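Local coordinates for hypothetical protein (Prochlorococcus marinus, PDB 2IT9), which is of unknown function but belongs to the DUF1818 family and may bind DNA, at residues A[112-115]-A[116-120]. Numbering follows the deposited sequence.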
loop_
_atom_site.group_PDB
_atom_site.type_symbol
_atom_site.label_atom_id
_atom_site.label_comp_id
_atom_site.label_asym_id
_atom_site.label_seq_id
_atom_site.Cartn_x
_atom_site.Cartn_y
_atom_site.Cartn_z
ATOM N N ASN A 112 10.984 12.694 -5.228
ATOM C CA ASN A 112 11.525 13.400 -6.409
ATOM C C ASN A 112 11.542 12.525 -7.650
ATOM O O ASN A 112 11.247 12.982 -8.760
ATOM C CB ASN A 112 12.899 13.988 -6.129
ATOM C CG ASN A 112 12.818 15.186 -5.210
ATOM O OD1 ASN A 112 11.945 16.063 -5.378
ATOM N ND2 ASN A 112 13.715 15.240 -4.235
ATOM N N ASN A 113 11.842 11.255 -7.463
ATOM C CA ASN A 113 11.890 10.336 -8.595
ATOM C C ASN A 113 10.493 10.021 -9.079
ATOM O O ASN A 113 10.261 9.957 -10.276
ATOM C CB ASN A 113 12.722 9.098 -8.236
ATOM C CG ASN A 113 14.162 9.456 -7.853
ATOM O OD1 ASN A 113 14.865 10.158 -8.581
ATOM N ND2 ASN A 113 14.609 8.955 -6.724
ATOM N N VAL A 114 9.544 9.873 -8.152
ATOM C CA VAL A 114 8.157 9.621 -8.497
ATOM C C VAL A 114 7.614 10.802 -9.299
ATOM O O VAL A 114 6.943 10.617 -10.333
ATOM C CB VAL A 114 7.319 9.408 -7.265
ATOM C CG1 VAL A 114 5.833 9.423 -7.602
ATOM C CG2 VAL A 114 7.712 8.063 -6.620
ATOM N N VAL A 115 7.910 12.009 -8.838
ATOM C CA VAL A 115 7.433 13.212 -9.525
ATOM C C VAL A 115 7.975 13.254 -10.925
ATOM O O VAL A 115 7.229 13.499 -11.873
ATOM C CB VAL A 115 7.778 14.513 -8.727
ATOM C CG1 VAL A 115 7.622 15.741 -9.594
ATOM C CG2 VAL A 115 6.876 14.605 -7.485
ATOM N N ASN A 116 9.281 13.041 -11.062
ATOM C CA ASN A 116 9.896 13.028 -12.371
ATOM C C ASN A 116 9.231 12.021 -13.317
ATOM O O ASN A 116 9.031 12.333 -14.509
ATOM C CB ASN A 116 11.406 12.780 -12.239
ATOM C CG ASN A 116 12.156 13.986 -11.634
ATOM O OD1 ASN A 116 11.647 15.121 -11.617
ATOM N ND2 ASN A 116 13.387 13.747 -11.174
ATOM N N ALA A 117 8.894 10.834 -12.792
ATOM C CA ALA A 117 8.219 9.783 -13.592
ATOM C C ALA A 117 6.819 10.228 -13.975
ATOM O O ALA A 117 6.392 9.989 -15.083
ATOM C CB ALA A 117 8.152 8.456 -12.821
HETATM N N MSE A 118 6.083 10.841 -13.048
HETATM C CA MSE A 118 4.736 11.327 -13.329
HETATM C C MSE A 118 4.747 12.325 -14.433
HETATM O O MSE A 118 3.895 12.258 -15.323
HETATM C CB MSE A 118 4.114 11.979 -12.088
HETATM C CG MSE A 118 3.752 10.991 -11.065
HETATM SE SE MSE A 118 2.980 11.870 -9.508
HETATM C CE MSE A 118 2.375 10.327 -8.604
ATOM N N ARG A 119 5.694 13.257 -14.382
ATOM C CA ARG A 119 5.794 14.285 -15.408
ATOM C C ARG A 119 6.130 13.765 -16.814
ATOM O O ARG A 119 5.775 14.404 -17.801
ATOM C CB ARG A 119 6.875 15.299 -15.038
ATOM C CG ARG A 119 6.583 16.186 -13.860
ATOM C CD ARG A 119 7.579 17.378 -13.824
ATOM N NE ARG A 119 7.232 18.340 -12.769
ATOM C CZ ARG A 119 7.911 18.572 -11.638
ATOM N NH1 ARG A 119 9.062 17.948 -11.371
ATOM N NH2 ARG A 119 7.451 19.487 -10.772
ATOM N N SER A 120 6.829 12.639 -16.907
ATOM C CA SER A 120 7.279 12.118 -18.184
ATOM C C SER A 120 6.634 10.825 -18.659
ATOM O O SER A 120 7.156 10.223 -19.592
ATOM C CB SER A 120 8.779 11.859 -18.081
ATOM O OG SER A 120 9.024 10.832 -17.137
HETATM O O HOH W 1 14.237 10.848 -11.359
#
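Met-118 N donates to Val-114 O at 2.9 Å, and Arg-119 N reaches Val-115 O at 3.0 Å with an N-H...O angle of 164°. Asn-116 N to Asn-112 O and Ala-117 N to Asn-113 O complete four successive i to i+4 bonds. On the more exposed side one water links two asparagine side chains. It donates to Asn-113 OD1 at 2.9 Å and accepts from Asn-116 ND2 at 3.0 Å. One turn further on, Ser-120 OG donates a hydrogen bond to Asn-116 O at 3.0 Å.

Val-115 and Arg-119 run alongside each other. Val-115 CG1, anti to the backbone N (chi1 165°), lies over one face of the Arg-119 guanidinium, off-centre and 3.2 Å from NH1. Asn-116 OD1 sits at the edge of that group, in its plane. Arg-119 NH2 also makes a long, weak ion pair with Asp-51. On the buried side the extended Met-118, a selenomethionine, brings CE to 3.7 Å from Val-114 CG1. Both side chains also touch Trp-106, while Val-115 packs on Val-46 and Met-47 of helix 36-56. The arrangement is that of an amphipathic C-terminal alpha-helix, packed against the long helix and strands of both antiparallel sheets.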